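Local coordinates for protein carboxylesterase (Ferroplasma acidiphilum, PDB 3WJ2) that probably hydrolyses carboxylic esters as a carboxylesterase of the alpha/beta-hydrolase fold, at residues T247-P252 and G273-G278. Numbering follows the deposited sequence.
Sequences TNEYDP and GIRGIG
With CG anti to the backbone N (chi1 -173°) and the chain extended beyond it, E249 runs past I277 and delivers OE1 to the backbone of G278. OE1 of E249 accepts the G278 N-H through its anti lone pair at 2.8 Å, while CG2 of I277 rests 3.4 Å from the same oxygen. OE2 of E249 makes salt bridges with K262 of a second subunit and R194 of a third. R275 also has CG anti to its N (chi1 174°), which lays its CG and CD alongside the backbone N, CA and CB of E249. On the same face of the sheet, OG1 of T247 touches CA of R275 at 3.2 Å and is hydrogen-bonded to OE2 of E258, the same oxygen that forms a salt bridge with NE of R275. Backbone hydrogen bonds of 2.8 to 2.9 Å join the parallel pair: T247 N to I274 O, G276 N to T247 O and E249 N to G276 O. CE2 of Y250 meets CA of G278 edge-on. Without the carboxylate, as with an alanine at E249, the G278 N-H would probably lose this acceptor, and K262 and R194 their shared carboxylate. Strands 243-248 and 271-280, linked through helix 254-266 in a beta-alpha-beta crossover, end the central sheet within the chain, and at R275 it continues antiparallel into that second subunit.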
loop_
_atom_site.group_PDB
_atom_site.type_symbol
_atom_site.label_atom_id
_atom_site.label_comp_id
_atom_site.label_asym_id
_atom_site.label_seq_id
_atom_site.Cartn_x
_atom_site.Cartn_y
_atom_site.Cartn_z
ATOM N N THR B 247 -13.338 8.185 -2.775
ATOM C CA THR B 247 -13.134 6.792 -2.347
ATOM C C THR B 247 -12.890 6.804 -0.838
ATOM O O THR B 247 -12.719 7.850 -0.194
ATOM C CB THR B 247 -11.803 6.217 -3.033
ATOM O OG1 THR B 247 -10.670 6.820 -2.408
ATOM C CG2 THR B 247 -11.818 6.618 -4.513
ATOM N N ASN B 248 -12.999 5.589 -0.300
ATOM C CA ASN B 248 -12.825 5.445 1.185
ATOM C C ASN B 248 -11.585 4.575 1.422
ATOM O O ASN B 248 -11.411 3.566 0.747
ATOM C CB ASN B 248 -14.009 4.635 1.714
ATOM C CG ASN B 248 -15.349 5.327 1.390
ATOM O OD1 ASN B 248 -15.584 6.438 1.827
ATOM N ND2 ASN B 248 -16.190 4.650 0.659
ATOM N N GLU B 249 -10.786 4.996 2.395
ATOM C CA GLU B 249 -9.576 4.153 2.719
ATOM C C GLU B 249 -9.831 2.683 2.960
ATOM O O GLU B 249 -9.146 1.832 2.376
ATOM C CB GLU B 249 -8.894 4.794 3.938
ATOM C CG GLU B 249 -7.567 4.085 4.196
ATOM C CD GLU B 249 -6.774 4.743 5.288
ATOM O OE1 GLU B 249 -7.226 5.638 5.998
ATOM O OE2 GLU B 249 -5.562 4.360 5.397
ATOM N N TYR B 250 -10.865 2.375 3.751
ATOM C CA TYR B 250 -11.024 0.963 4.164
ATOM C C TYR B 250 -12.238 0.343 3.522
ATOM O O TYR B 250 -13.274 0.190 4.135
ATOM C CB TYR B 250 -11.188 1.020 5.698
ATOM C CG TYR B 250 -9.884 1.417 6.425
ATOM C CD1 TYR B 250 -8.769 0.613 6.328
ATOM C CD2 TYR B 250 -9.830 2.555 7.168
ATOM C CE1 TYR B 250 -7.560 1.020 6.999
ATOM C CE2 TYR B 250 -8.715 2.926 7.899
ATOM C CZ TYR B 250 -7.582 2.134 7.779
ATOM O OH TYR B 250 -6.455 2.463 8.510
ATOM N N ASP B 251 -12.149 0.151 2.241
ATOM C CA ASP B 251 -13.384 -0.236 1.466
ATOM C C ASP B 251 -12.874 -1.156 0.368
ATOM O O ASP B 251 -11.919 -0.827 -0.373
ATOM C CB ASP B 251 -13.983 1.066 0.863
ATOM C CG ASP B 251 -15.129 0.823 -0.113
ATOM O OD1 ASP B 251 -15.485 -0.247 -0.523
ATOM O OD2 ASP B 251 -15.719 1.906 -0.409
ATOM N N PRO B 252 -13.453 -2.350 0.229
ATOM C CA PRO B 252 -12.995 -3.265 -0.862
ATOM C C PRO B 252 -13.047 -2.658 -2.277
ATOM O O PRO B 252 -12.283 -3.039 -3.169
ATOM C CB PRO B 252 -13.850 -4.507 -0.731
ATOM C CG PRO B 252 -15.045 -4.061 0.162
ATOM C CD PRO B 252 -14.641 -2.880 0.951
ATOM N N GLY B 273 -9.930 13.613 -7.443
ATOM C CA GLY B 273 -10.206 12.410 -6.683
ATOM C C GLY B 273 -9.699 12.593 -5.258
ATOM O O GLY B 273 -8.529 12.985 -5.061
ATOM N N ILE B 274 -10.561 12.230 -4.270
ATOM C CA ILE B 274 -10.093 12.273 -2.846
ATOM C C ILE B 274 -10.398 10.960 -2.187
ATOM O O ILE B 274 -11.475 10.409 -2.433
ATOM C CB ILE B 274 -10.697 13.460 -2.032
ATOM C CG1 ILE B 274 -12.207 13.461 -2.215
ATOM C CG2 ILE B 274 -10.060 14.823 -2.469
ATOM C CD1 ILE B 274 -12.918 14.399 -1.189
ATOM N N ARG B 275 -9.439 10.431 -1.388
ATOM C CA ARG B 275 -9.669 9.250 -0.533
ATOM C C ARG B 275 -9.874 9.714 0.880
ATOM O O ARG B 275 -9.056 10.493 1.385
ATOM C CB ARG B 275 -8.425 8.339 -0.576
ATOM C CG ARG B 275 -8.528 7.179 0.404
ATOM C CD ARG B 275 -7.112 6.572 0.696
ATOM N NE ARG B 275 -6.635 5.817 -0.482
ATOM C CZ ARG B 275 -5.673 4.888 -0.325
ATOM N NH1 ARG B 275 -5.018 4.751 0.884
ATOM N NH2 ARG B 275 -5.390 4.136 -1.423
ATOM N N GLY B 276 -11.024 9.292 1.433
ATOM C CA GLY B 276 -11.281 9.713 2.859
ATOM C C GLY B 276 -10.512 8.824 3.800
ATOM O O GLY B 276 -10.733 7.585 3.801
ATOM N N ILE B 277 -9.641 9.476 4.588
ATOM C CA ILE B 277 -8.757 8.714 5.515
ATOM C C ILE B 277 -9.636 8.178 6.659
ATOM O O ILE B 277 -10.444 8.913 7.240
ATOM C CB ILE B 277 -7.646 9.618 5.955
ATOM C CG1 ILE B 277 -6.708 9.843 4.738
ATOM C CG2 ILE B 277 -6.780 8.882 7.068
ATOM C CD1 ILE B 277 -5.856 11.121 4.940
ATOM N N GLY B 278 -9.502 6.897 6.910
ATOM C CA GLY B 278 -10.322 6.253 7.964
ATOM C C GLY B 278 -11.733 5.951 7.578
ATOM O O GLY B 278 -12.512 5.463 8.434
#